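Local coordinates for protein fructose-bisphosphate aldolase class I (Thermoproteus tenax, PDB 1W8S) that belongs to the DeoC/LacD family of aldolases, enzymes with a TIM-barrel fold, and binds 1,6-di-O-phosphono-beta-D-fructofuranose in a pocket within the barrel, at residues L9-R14 / G105-G110; N37-S40 / E44-L47; L47-D52 / D239-A244; F146-G149 / N154-A157; Y163-A168 / D174-K179. The protein carries 2 engineered substitutions. One frame throughout, in Å; residues are numbered along the deposited sequence.

In the fold
From the N terminus, interaction 1 opens at the end of helix 4-12 and closes 91 residues later where strand 108-113 begins, tying the leading helix to the barrel sheet. Interaction 2 is nested in that loop and fastens the approach to helix 43-53 against the helix itself. It shares Leu47 with interaction 3, which opens on the same helix and closes on helix 240-253. Interaction 3 therefore crosses interaction 1 along the chain and encloses interactions 4 and 5. These two follow in series on the beta-alpha-beta unit 141-179. They touch each other, and both reach the bound FBP; the centre of interaction 4 is about 30 Å from that of interaction 3.

Interaction 1 of 5, residues L9-R14 / G105-G110; sequences LRIFAR and GASAVG
Ile11 and Phe12, at the end of helix 4-12, rest on Ser107 and Ala108 in a largely apolar contact with the entry to strand 108-113, at the floor of the TIM barrel. Helix 4-12 precedes the first barrel strand, and the bound FBP is held elsewhere, about 13 Å from the Phe12 side chain. No hydrogen bond joins the two segments, which meet by van der Waals contact, mostly of carbon atoms.

On the helix side Phe12 contributes more than Ile11. Its CG stands anti to the carbonyl carbon (chi1 -65°), which sends the ring toward the start of the strand. There the far rim of the ring bridges two successive residues, with CE2 3.8 Å from Ala108 CB and CZ at the same 3.8 Å from Ser107 CB. The Ala108 methyl and the Ser107 methylene both approach the ring obliquely. Within its own helix end the ring is also flanked by Ile11, whose CG2 lies above one face, displaced toward the rim.

Around this contact the same ring packs on Ile20 of strand 18-22, on Pro74 and on Ile76 of strand 75-81, and it stacks with Phe8 one turn back along the helix. Phe12 thus packs among residues of strands 18-22, 75-81 and 108-113, while its backbone O accepts a hydrogen bond from Ser18 OG just as the chain turns into the barrel. On the segment 105-110 side, a Schellman motif at Gly105 ends helix 98-103 shortly before the strand. Ile11 completes the contact by setting CG2 4.0 Å from Ser107 CB.

Interaction 2 of 5, residues N37-S40 / E44-L47; sequences NPDS and EYIL
Asn37, Asp39 and Ser40 belong to the long loop that leads from helix 25-28 into helix 43-53 of the TIM barrel, and they fold back on Tyr45 and Ile46 in the first turn of that helix. The loop ends in a short 3-10 segment, and the Tyr45 ring lies against it.

Tyr45 has CG anti to its backbone N (chi1 167°), an orientation that lays the ring along the 3-10 turn. Asp39 CB sits over the centre of one face, 3.8 Å from the ring centroid and only 9° off its normal, a clear CH-pi contact. The carbonyl of the same aspartate approaches too, with its O 3.3 Å from Tyr45 CD2.

At the far end of the ring the phenol is held by an amide. Asn37 ND2 donates to Tyr45 OH over 3.1 Å with an N-H...O angle of 159°, and the hydroxyl lies in the amide plane while the amide and ring planes stand steeply to each other. ND2 also bonds to the backbone O of Trp235, so the amide nitrogen has two acceptors that fix its rotation. The carbonyl of Asn37 is likewise doubly used: Ser40 N, at 2.7 Å from Asn37 O, and Ser40 OG, at 2.8 Å from the same atom, arrive from opposite faces of its plane and tighten the turn.

Ile46 meets the backbone instead, its CG1 being 3.9 Å from Ser40 O, an oxygen that is hydrogen-bonded to Tyr23 OH. Beyond these residues Trp235 of helix 232-235 packs on both Ser40 and Ile46, and Tyr45 OH faces Ala240 at the start of helix 240-253.

Interaction 3 of 5, residues L47-D52 / D239-A244; sequences LRLARD and DALKFA
Leu49 on helix 43-53 reaches across to Ala240 and Leu241 on helix 240-253, and its side chain is the main bridge between the two helices. CB and CG form the stem: CG is anti to the backbone N (chi1 -171°), which carries the branch point out from helix 43-53 toward its neighbour. From there the two methyls divide. CD1 meets the backbone of the opposite helix, 3.7 Å from Leu241 CA, and lies 3.8 Å from Leu241 CB as well. CD2 turns to the preceding residue and ends 4.0 Å from Ala240 CB, a small side chain that allows the leucine to come in close to the first turn of helix 240-253.

Leu241 returns the contact one turn further along. With its own CG anti to the backbone N, it extends toward the C-terminal part of segment 47-52, where its CD1 rests 3.8 Å from Asp52 CB. This methylene, with Asp52 C close by, meets the methyl; the carboxylate is directed to a neighbour within the helix, with OD1 forming a salt bridge with Arg51 NH2 at 3.3 Å.

No hydrogen bond crosses, and the interface is built of interlocking aliphatic groups between axes 9.9 Å apart at closest approach. The two short segments run in the same general direction, crossing at -33°, as expected of neighbouring helices on the outside of a TIM barrel. Helix 43-53 comes early in the barrel and helix 240-253 ends it, so their pairing helps close the outer ring. On its inner side helix 43-53 packs on strand 57-60 through Leu47 and Ala50, while Phe243 of helix 240-253 faces helix 210-222.

Interaction 4 of 5, residues F146-G149 / N154-A157; sequences FPRG and NETA. Engineered in segment 146-149: Phe146 (natural residue Tyr). With FBP (1,6-di-O-phosphono-beta-D-fructofuranose), chain O.
Arg148 and Glu155 form a side-on, two-pronged salt bridge within the loop that follows strand 141-145 of the TIM barrel, beside the FBP pocket. The guanidinium and carboxylate planes are 32° apart, and the carboxylate lies at the guanidinium edge. Arg148 NH2 donates to Glu155 OE1 at 3.0 Å, almost in the guanidinium plane and on the syn side of the acceptor; Arg148 NE meets Glu155 OE2 at 2.8 Å, from above the carboxylate plane. A bend at chi3 (-66°) turns the arginine into this position.

Glu155 OE1 also takes a salt bridge from Lys179 and a bond from a water, which donates in turn to Pro147 O. With its carboxylate so gripped, Glu155 probably helps to position Arg148, whose NH2 reaches the FBP phosphate through a weak hydrogen bond to O6P (2.8 Å, 129°). Glu155 itself sits in a type I beta turn from Asn154 to Ala157, reinforced by an Asx turn in which Asn154 OD1 accepts from Thr156 N. On the pocket side the engineered Phe146 (natural Tyr) presents its ring edge to the sugar, CZ lying 3.8 Å from FBP O2.

Interaction 5 of 5, residues Y163-A168 / D174-K179; sequences YAARIA and DAMKIK. With FBP (1,6-di-O-phosphono-beta-D-fructofuranose), chain O.
Met176 places its CG between the backbone N and the carbonyl carbon (chi1 71°), and a second bend at chi3 (77°) folds the terminal methyl over the middle of helix 158-171. As a result Met176 CE lies 3.3 Å from Ala165 O and 3.8 Å from Ala168 CB, while the sulphur SD is 3.8 Å from Ala165 CB. The thioether therefore lies between two alanines one turn apart. Ile178 adopts the same sense at its first torsion, with CG1 between N and the carbonyl carbon, and its CD1 comes 3.9 Å from Ala165 CB. Its other branch, CG2, stands 4.2 Å from Ala164 CB.

Small alanines on the helix face thus receive the two large side chains of the strand, with no hydrogen bond between them. These elements belong to a right-handed beta-alpha-beta unit of the TIM barrel, made of strand 141-145, helix 158-171 and strand 175-179. The short helix and strand segments run nearly antiparallel, at 165°. On the helix's outer side Tyr163 and Arg166 hydrogen-bond to the third subunit, at Ile27 and Ala41 of that chain.

Lys177 points away from the helix, into the barrel. Extended except for a late bend, it brings NZ 2.5 Å from both FBP O2 and FBP O3, too short for the geometry of either to be trusted. Lys179, straight beyond CG, sets NZ 2.8 Å from FBP O6P on the phosphate of P2, and the same nitrogen forms a salt bridge with Glu155. Met176 and Ile178, on the outward face, also pack on Val199 of strand 199-202.

Interaction 1 of 5, residues L9-R14 / G105-G110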
# COMPACT_ATOMS: atom_id res chain seq x y z
N LEU E 9 0.65 -16.80 31.66
CA LEU E 9 0.11 -17.04 33.00
C LEU E 9 1.21 -17.16 34.04
O LEU E 9 1.04 -16.71 35.17
CB LEU E 9 -0.74 -18.30 32.98
CG LEU E 9 -1.99 -18.17 32.08
CD1 LEU E 9 -2.69 -19.51 31.90
CD2 LEU E 9 -2.96 -17.18 32.67
N ARG E 10 2.34 -17.75 33.68
CA ARG E 10 3.44 -17.92 34.63
C ARG E 10 4.01 -16.57 35.02
O ARG E 10 4.34 -16.35 36.19
CB ARG E 10 4.58 -18.76 34.04
CG ARG E 10 4.32 -20.25 34.02
CD ARG E 10 5.55 -21.08 33.65
NE ARG E 10 5.58 -21.41 32.22
CZ ARG E 10 6.47 -20.96 31.34
NH1 ARG E 10 6.38 -21.32 30.07
NH2 ARG E 10 7.45 -20.14 31.73
N ILE E 11 4.12 -15.67 34.05
CA ILE E 11 4.77 -14.38 34.27
C ILE E 11 3.81 -13.38 34.88
O ILE E 11 4.15 -12.67 35.85
CB ILE E 11 5.33 -13.83 32.94
CG1 ILE E 11 6.46 -14.75 32.43
CG2 ILE E 11 5.86 -12.36 33.11
CD1 ILE E 11 6.91 -14.43 30.99
N PHE E 12 2.61 -13.32 34.30
CA PHE E 12 1.62 -12.29 34.62
C PHE E 12 0.48 -12.75 35.53
O PHE E 12 -0.35 -11.94 35.93
CB PHE E 12 1.06 -11.69 33.33
CG PHE E 12 2.09 -10.94 32.52
CD1 PHE E 12 2.44 -9.66 32.86
CD2 PHE E 12 2.71 -11.53 31.43
CE1 PHE E 12 3.39 -8.97 32.10
CE2 PHE E 12 3.66 -10.85 30.67
CZ PHE E 12 4.00 -9.57 31.01
N ALA E 13 0.41 -14.04 35.84
CA ALA E 13 -0.65 -14.53 36.73
C ALA E 13 -0.17 -15.64 37.64
O ALA E 13 -0.80 -16.69 37.76
CB ALA E 13 -1.86 -14.97 35.92
N ARG E 14 0.96 -15.40 38.28
CA ARG E 14 1.52 -16.38 39.21
C ARG E 14 0.59 -16.73 40.36
O ARG E 14 0.64 -17.84 40.88
CB ARG E 14 2.85 -15.88 39.76
CG ARG E 14 2.76 -14.63 40.60
CD ARG E 14 4.13 -14.05 41.01
NE ARG E 14 4.27 -14.15 42.45
CZ ARG E 14 4.03 -13.18 43.33
NH1 ARG E 14 3.70 -11.95 42.95
NH2 ARG E 14 4.17 -13.46 44.64
N GLY E 105 13.08 -5.26 26.80
CA GLY E 105 12.87 -6.01 28.01
C GLY E 105 11.46 -6.51 28.20
O GLY E 105 11.09 -6.92 29.30
N ALA E 106 10.68 -6.50 27.14
CA ALA E 106 9.29 -6.98 27.19
C ALA E 106 9.23 -8.46 27.48
O ALA E 106 10.06 -9.21 27.00
CB ALA E 106 8.61 -6.70 25.85
N SER E 107 8.24 -8.86 28.29
CA SER E 107 7.88 -10.27 28.51
C SER E 107 6.65 -10.69 27.72
O SER E 107 6.31 -11.87 27.67
CB SER E 107 7.54 -10.51 29.98
OG SER E 107 8.69 -10.37 30.76
N ALA E 108 5.95 -9.71 27.17
CA ALA E 108 4.88 -9.94 26.21
C ALA E 108 4.71 -8.70 25.34
O ALA E 108 5.28 -7.63 25.61
CB ALA E 108 3.59 -10.25 26.92
N VAL E 109 3.92 -8.86 24.28
CA VAL E 109 3.55 -7.76 23.41
C VAL E 109 2.05 -7.64 23.33
O VAL E 109 1.31 -8.63 23.44
CB VAL E 109 4.16 -7.85 21.99
CG1 VAL E 109 5.68 -7.62 22.04
CG2 VAL E 109 3.82 -9.16 21.31
N GLY E 110 1.62 -6.41 23.13
CA GLY E 110 0.21 -6.08 22.96
C GLY E 110 -0.06 -5.41 21.65
O GLY E 110 0.74 -4.67 21.11

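Interaction 2 of 5, residues N37-S40 / E44-L47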
# COMPACT_ATOMS: atom_id res chain seq x y z
N ASN E 37 -4.29 13.72 38.81
CA ASN E 37 -3.23 13.25 39.70
C ASN E 37 -1.92 13.43 38.93
O ASN E 37 -1.43 12.47 38.36
CB ASN E 37 -3.50 11.77 40.06
CG ASN E 37 -2.45 11.17 40.99
OD1 ASN E 37 -1.93 11.84 41.89
ND2 ASN E 37 -2.16 9.87 40.80
N PRO E 38 -1.40 14.66 38.86
CA PRO E 38 -0.26 14.99 38.00
C PRO E 38 0.93 14.04 38.08
O PRO E 38 1.64 13.93 37.08
CB PRO E 38 0.17 16.40 38.46
CG PRO E 38 -0.99 16.98 39.19
CD PRO E 38 -1.92 15.85 39.56
N ASP E 39 1.16 13.41 39.23
CA ASP E 39 2.24 12.43 39.34
C ASP E 39 2.06 11.31 38.32
O ASP E 39 3.04 10.67 37.97
CB ASP E 39 2.30 11.81 40.73
CG ASP E 39 2.67 12.80 41.83
OD1 ASP E 39 3.29 13.86 41.54
OD2 ASP E 39 2.37 12.59 43.02
N SER E 40 0.83 11.05 37.89
CA SER E 40 0.56 10.02 36.87
C SER E 40 1.22 10.24 35.49
O SER E 40 1.31 9.29 34.71
CB SER E 40 -0.94 9.79 36.67
OG SER E 40 -1.58 10.90 36.06
N GLU E 44 8.05 6.98 36.13
CA GLU E 44 8.70 6.45 37.33
C GLU E 44 7.69 6.21 38.45
O GLU E 44 7.78 5.22 39.16
CB GLU E 44 9.84 7.36 37.82
CG GLU E 44 10.96 7.57 36.80
CD GLU E 44 12.15 8.38 37.34
OE1 GLU E 44 13.16 8.47 36.62
OE2 GLU E 44 12.09 8.95 38.46
N TYR E 45 6.74 7.13 38.61
CA TYR E 45 5.67 6.99 39.59
C TYR E 45 4.81 5.76 39.27
O TYR E 45 4.46 5.01 40.15
CB TYR E 45 4.81 8.25 39.58
CG TYR E 45 3.51 8.14 40.29
CD1 TYR E 45 3.42 8.31 41.68
CD2 TYR E 45 2.35 7.89 39.59
CE1 TYR E 45 2.20 8.22 42.32
CE2 TYR E 45 1.14 7.79 40.22
CZ TYR E 45 1.06 7.94 41.58
OH TYR E 45 -0.19 7.85 42.16
N ILE E 46 4.49 5.57 38.00
CA ILE E 46 3.72 4.41 37.55
C ILE E 46 4.41 3.06 37.88
O ILE E 46 3.75 2.10 38.31
CB ILE E 46 3.43 4.51 36.05
CG1 ILE E 46 2.59 5.75 35.74
CG2 ILE E 46 2.75 3.25 35.54
CD1 ILE E 46 1.22 5.76 36.37
N LEU E 47 5.71 2.99 37.67
CA LEU E 47 6.47 1.79 38.04
C LEU E 47 6.48 1.53 39.54
O LEU E 47 6.33 0.38 39.98
CB LEU E 47 7.91 1.89 37.52
CG LEU E 47 8.08 1.69 36.02
CD1 LEU E 47 9.44 2.16 35.61
CD2 LEU E 47 7.91 0.22 35.62

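Interaction 3 of 5, residues L47-D52 / D239-A244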
# COMPACT_ATOMS: atom_id res chain seq x y z
N LEU E 47 5.71 2.99 37.67
CA LEU E 47 6.47 1.79 38.04
C LEU E 47 6.48 1.53 39.54
O LEU E 47 6.33 0.38 39.98
CB LEU E 47 7.91 1.89 37.52
CG LEU E 47 8.08 1.69 36.02
CD1 LEU E 47 9.44 2.16 35.61
CD2 LEU E 47 7.91 0.22 35.62
N ARG E 48 6.66 2.58 40.33
CA ARG E 48 6.69 2.44 41.78
C ARG E 48 5.34 1.98 42.29
O ARG E 48 5.24 1.15 43.19
CB ARG E 48 7.04 3.77 42.45
CG ARG E 48 8.52 4.16 42.43
CD ARG E 48 8.90 5.21 43.50
NE ARG E 48 8.00 6.37 43.44
CZ ARG E 48 8.14 7.42 42.62
NH1 ARG E 48 9.14 7.49 41.75
NH2 ARG E 48 7.25 8.40 42.66
N LEU E 49 4.29 2.54 41.71
CA LEU E 49 2.92 2.16 42.00
C LEU E 49 2.64 0.68 41.71
O LEU E 49 2.10 -0.02 42.56
CB LEU E 49 1.99 3.06 41.19
CG LEU E 49 0.50 3.01 41.48
CD1 LEU E 49 0.20 3.34 42.97
CD2 LEU E 49 -0.23 3.98 40.55
N ALA E 50 3.01 0.20 40.53
CA ALA E 50 2.82 -1.22 40.18
C ALA E 50 3.57 -2.15 41.12
O ALA E 50 3.05 -3.15 41.53
CB ALA E 50 3.21 -1.50 38.71
N ARG E 51 4.81 -1.79 41.44
CA ARG E 51 5.62 -2.51 42.43
C ARG E 51 4.96 -2.51 43.82
O ARG E 51 4.63 -3.56 44.38
CB ARG E 51 6.98 -1.81 42.55
CG ARG E 51 8.19 -2.57 42.01
CD ARG E 51 9.59 -1.88 42.27
NE ARG E 51 9.56 -0.54 42.91
CZ ARG E 51 9.34 -0.30 44.21
NH1 ARG E 51 9.08 -1.30 45.06
NH2 ARG E 51 9.36 0.95 44.69
N ASP E 52 4.78 -1.31 44.38
CA ASP E 52 4.25 -1.14 45.73
C ASP E 52 2.89 -1.79 45.92
O ASP E 52 2.58 -2.24 47.02
CB ASP E 52 4.12 0.35 46.08
CG ASP E 52 5.47 1.06 46.21
OD1 ASP E 52 6.53 0.38 46.19
OD2 ASP E 52 5.55 2.30 46.33
N ASP E 239 -5.67 8.81 45.75
CA ASP E 239 -5.39 7.67 46.63
C ASP E 239 -5.04 6.40 45.82
O ASP E 239 -5.49 5.29 46.13
CB ASP E 239 -6.56 7.42 47.61
CG ASP E 239 -7.84 6.89 46.92
OD1 ASP E 239 -8.10 7.27 45.75
OD2 ASP E 239 -8.65 6.10 47.47
N ALA E 240 -4.22 6.58 44.78
CA ALA E 240 -3.93 5.50 43.81
C ALA E 240 -3.44 4.24 44.50
O ALA E 240 -3.98 3.16 44.26
CB ALA E 240 -2.91 5.96 42.77
N LEU E 241 -2.45 4.37 45.38
CA LEU E 241 -1.84 3.20 46.01
C LEU E 241 -2.80 2.46 46.94
O LEU E 241 -2.88 1.24 46.87
CB LEU E 241 -0.56 3.58 46.73
CG LEU E 241 0.11 2.42 47.47
CD1 LEU E 241 0.51 1.28 46.53
CD2 LEU E 241 1.29 2.96 48.24
N LYS E 242 -3.53 3.20 47.79
CA LYS E 242 -4.53 2.60 48.68
C LYS E 242 -5.55 1.78 47.90
O LYS E 242 -5.81 0.62 48.20
CB LYS E 242 -5.26 3.68 49.50
CG LYS E 242 -6.21 3.13 50.58
CD LYS E 242 -6.88 4.25 51.41
CE LYS E 242 -7.67 3.67 52.58
NZ LYS E 242 -6.98 3.87 53.90
N PHE E 243 -6.09 2.38 46.84
CA PHE E 243 -7.08 1.70 46.03
C PHE E 243 -6.49 0.54 45.24
O PHE E 243 -7.12 -0.50 45.09
CB PHE E 243 -7.79 2.68 45.10
CG PHE E 243 -8.94 2.08 44.38
CD1 PHE E 243 -9.96 1.44 45.09
CD2 PHE E 243 -9.02 2.13 43.01
CE1 PHE E 243 -11.02 0.87 44.42
CE2 PHE E 243 -10.08 1.57 42.35
CZ PHE E 243 -11.08 0.94 43.06
N ALA E 244 -5.27 0.70 44.75
CA ALA E 244 -4.57 -0.36 44.03
C ALA E 244 -4.41 -1.60 44.92
O ALA E 244 -4.69 -2.71 44.51
CB ALA E 244 -3.21 0.12 43.53

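Interaction 4 of 5, residues F146-G149 / N154-A157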
# COMPACT_ATOMS: atom_id res chain seq x y z
N PHE E 146 -11.23 -4.41 20.52
CA PHE E 146 -12.19 -3.33 20.78
C PHE E 146 -12.92 -2.99 19.51
O PHE E 146 -12.53 -2.06 18.79
CB PHE E 146 -11.48 -2.06 21.25
CG PHE E 146 -10.75 -2.19 22.55
CD1 PHE E 146 -11.35 -2.76 23.67
CD2 PHE E 146 -9.44 -1.73 22.67
CE1 PHE E 146 -10.68 -2.86 24.88
CE2 PHE E 146 -8.75 -1.84 23.86
CZ PHE E 146 -9.38 -2.41 24.99
N PRO E 147 -13.98 -3.73 19.20
CA PRO E 147 -14.81 -3.41 18.03
C PRO E 147 -15.26 -1.98 18.05
O PRO E 147 -15.68 -1.46 19.07
CB PRO E 147 -16.00 -4.38 18.16
CG PRO E 147 -15.44 -5.55 18.92
CD PRO E 147 -14.44 -4.97 19.86
N ARG E 148 -15.12 -1.33 16.90
CA ARG E 148 -15.35 0.09 16.78
C ARG E 148 -15.36 0.41 15.31
O ARG E 148 -14.48 -0.04 14.58
CB ARG E 148 -14.20 0.86 17.43
CG ARG E 148 -14.43 2.32 17.60
CD ARG E 148 -13.36 2.98 18.45
NE ARG E 148 -13.43 2.48 19.83
CZ ARG E 148 -12.43 2.56 20.70
NH1 ARG E 148 -11.26 3.06 20.34
NH2 ARG E 148 -12.59 2.08 21.94
N GLY E 149 -16.30 1.26 14.91
CA GLY E 149 -16.52 1.60 13.50
C GLY E 149 -17.48 0.60 12.91
O GLY E 149 -18.01 -0.25 13.63
N ASN E 154 -22.59 0.14 20.13
CA ASN E 154 -22.50 0.04 21.58
C ASN E 154 -21.38 -0.94 21.91
O ASN E 154 -21.55 -2.15 21.84
CB ASN E 154 -23.83 -0.39 22.16
CG ASN E 154 -23.78 -0.65 23.66
OD1 ASN E 154 -22.80 -0.31 24.32
ND2 ASN E 154 -24.84 -1.27 24.20
N GLU E 155 -20.20 -0.39 22.20
CA GLU E 155 -19.03 -1.20 22.43
C GLU E 155 -19.11 -2.17 23.62
O GLU E 155 -18.32 -3.10 23.68
CB GLU E 155 -17.80 -0.31 22.59
CG GLU E 155 -17.42 0.38 21.29
CD GLU E 155 -16.19 1.26 21.42
OE1 GLU E 155 -15.31 0.96 22.23
OE2 GLU E 155 -16.12 2.24 20.67
N THR E 156 -20.02 -1.93 24.57
CA THR E 156 -20.18 -2.82 25.72
C THR E 156 -21.43 -3.68 25.62
O THR E 156 -21.79 -4.34 26.56
CB THR E 156 -20.18 -2.02 27.04
OG1 THR E 156 -21.22 -1.05 27.03
CG2 THR E 156 -18.89 -1.22 27.22
N ALA E 157 -22.09 -3.71 24.47
CA ALA E 157 -23.20 -4.64 24.26
C ALA E 157 -22.72 -6.08 24.42
O ALA E 157 -21.61 -6.40 24.03
CB ALA E 157 -23.81 -4.45 22.89
P1 FBP O . -8.11 2.01 31.39
O1P FBP O . -7.71 3.38 31.76
O2P FBP O . -8.36 1.04 32.59
O3P FBP O . -9.36 1.95 30.51
O1 FBP O . -6.89 1.40 30.57
C1 FBP O . -6.99 0.13 29.95
C2 FBP O . -7.00 0.32 28.43
O2 FBP O . -7.18 -0.96 27.78
C3 FBP O . -5.75 0.99 27.87
O3 FBP O . -4.62 0.15 27.73
C4 FBP O . -6.28 1.51 26.53
O4 FBP O . -5.56 2.59 25.97
C5 FBP O . -7.68 1.97 26.92
O5 FBP O . -8.10 1.14 28.01
C6 FBP O . -8.63 1.86 25.73
O6 FBP O . -9.94 2.20 26.16
P2 FBP O . -10.78 3.37 25.43
O4P FBP O . -11.57 4.07 26.51
O5P FBP O . -9.82 4.28 24.66
O6P FBP O . -11.85 2.77 24.51
O HOH W 1 -14.82 -1.77 21.63

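Interaction 5 of 5, residues Y163-A168 / D174-K179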
# COMPACT_ATOMS: atom_id res chain seq x y z
N TYR E 163 -18.15 -11.03 20.66
CA TYR E 163 -17.52 -11.04 19.31
C TYR E 163 -16.06 -10.65 19.47
O TYR E 163 -15.15 -11.30 18.93
CB TYR E 163 -18.27 -10.13 18.34
CG TYR E 163 -18.25 -10.52 16.85
CD1 TYR E 163 -19.24 -10.04 15.98
CD2 TYR E 163 -17.24 -11.33 16.31
CE1 TYR E 163 -19.23 -10.37 14.61
CE2 TYR E 163 -17.24 -11.68 14.95
CZ TYR E 163 -18.21 -11.20 14.10
OH TYR E 163 -18.18 -11.53 12.75
N ALA E 164 -15.80 -9.63 20.28
CA ALA E 164 -14.45 -9.14 20.46
C ALA E 164 -13.56 -10.28 20.96
O ALA E 164 -12.45 -10.48 20.49
CB ALA E 164 -14.44 -8.01 21.44
N ALA E 165 -14.07 -11.01 21.94
CA ALA E 165 -13.34 -12.07 22.58
C ALA E 165 -13.08 -13.20 21.59
O ALA E 165 -11.97 -13.75 21.51
CB ALA E 165 -14.13 -12.58 23.78
N ARG E 166 -14.09 -13.57 20.82
CA ARG E 166 -13.95 -14.72 19.94
C ARG E 166 -12.92 -14.36 18.85
O ARG E 166 -12.09 -15.19 18.49
CB ARG E 166 -15.27 -15.15 19.29
CG ARG E 166 -15.13 -16.44 18.46
CD ARG E 166 -14.43 -17.58 19.18
NE ARG E 166 -14.57 -18.84 18.47
CZ ARG E 166 -14.96 -19.99 19.01
NH1 ARG E 166 -15.24 -20.10 20.31
NH2 ARG E 166 -15.08 -21.05 18.25
N ILE E 167 -12.98 -13.14 18.33
CA ILE E 167 -12.03 -12.71 17.27
C ILE E 167 -10.59 -12.83 17.76
O ILE E 167 -9.70 -13.28 17.04
CB ILE E 167 -12.31 -11.28 16.81
CG1 ILE E 167 -13.62 -11.19 16.06
CG2 ILE E 167 -11.19 -10.80 15.87
CD1 ILE E 167 -14.20 -9.78 16.01
N ALA E 168 -10.34 -12.45 19.01
CA ALA E 168 -9.00 -12.50 19.56
C ALA E 168 -8.49 -13.94 19.61
O ALA E 168 -7.36 -14.22 19.24
CB ALA E 168 -8.96 -11.85 20.90
N ASP E 174 -2.70 -15.01 22.65
CA ASP E 174 -2.30 -15.86 23.76
C ASP E 174 -2.99 -15.42 25.06
O ASP E 174 -3.15 -16.20 25.96
CB ASP E 174 -0.78 -15.85 23.92
CG ASP E 174 -0.06 -16.28 22.67
OD1 ASP E 174 -0.50 -17.30 22.06
OD2 ASP E 174 0.92 -15.64 22.19
N ALA E 175 -3.32 -14.13 25.14
CA ALA E 175 -4.21 -13.56 26.14
C ALA E 175 -4.95 -12.43 25.46
O ALA E 175 -4.52 -11.94 24.38
CB ALA E 175 -3.40 -13.02 27.33
N MET E 176 -6.00 -11.92 26.08
CA MET E 176 -6.74 -10.82 25.46
C MET E 176 -7.25 -9.82 26.49
O MET E 176 -7.42 -10.16 27.67
CB MET E 176 -7.91 -11.36 24.62
CG MET E 176 -9.07 -11.94 25.43
SD MET E 176 -10.41 -12.60 24.37
CE MET E 176 -9.65 -14.12 23.87
N LYS E 177 -7.53 -8.62 26.01
CA LYS E 177 -8.12 -7.55 26.77
C LYS E 177 -9.37 -7.12 26.06
O LYS E 177 -9.34 -6.87 24.86
CB LYS E 177 -7.14 -6.39 26.87
CG LYS E 177 -7.72 -5.13 27.47
CD LYS E 177 -6.61 -4.13 27.94
CE LYS E 177 -5.77 -3.57 26.80
NZ LYS E 177 -5.10 -2.27 27.11
N ILE E 178 -10.49 -7.09 26.77
CA ILE E 178 -11.78 -6.69 26.20
C ILE E 178 -12.55 -5.85 27.22
O ILE E 178 -12.21 -5.85 28.40
CB ILE E 178 -12.63 -7.92 25.79
CG1 ILE E 178 -13.02 -8.76 27.01
CG2 ILE E 178 -11.91 -8.75 24.73
CD1 ILE E 178 -13.88 -9.93 26.68
N LYS E 179 -13.58 -5.15 26.75
CA LYS E 179 -14.42 -4.30 27.60
C LYS E 179 -15.43 -5.13 28.38
O LYS E 179 -15.91 -6.16 27.92
CB LYS E 179 -15.15 -3.25 26.73
CG LYS E 179 -14.16 -2.23 26.09
CD LYS E 179 -14.82 -0.98 25.51
CE LYS E 179 -13.76 0.11 25.28
NZ LYS E 179 -14.27 1.40 24.70
P1 FBP O . -8.11 2.01 31.39
O1P FBP O . -7.71 3.38 31.76
O2P FBP O . -8.36 1.04 32.59
O3P FBP O . -9.36 1.95 30.51
O1 FBP O . -6.89 1.40 30.57
C1 FBP O . -6.99 0.13 29.95
C2 FBP O . -7.00 0.32 28.43
O2 FBP O . -7.18 -0.96 27.78
C3 FBP O . -5.75 0.99 27.87
O3 FBP O . -4.62 0.15 27.73
C4 FBP O . -6.28 1.51 26.53
O4 FBP O . -5.56 2.59 25.97
C5 FBP O . -7.68 1.97 26.92
O5 FBP O . -8.10 1.14 28.01
C6 FBP O . -8.63 1.86 25.73
O6 FBP O . -9.94 2.20 26.16
P2 FBP O . -10.78 3.37 25.43
O4P FBP O . -11.57 4.07 26.51
O5P FBP O . -9.82 4.28 24.66
O6P FBP O . -11.85 2.77 24.51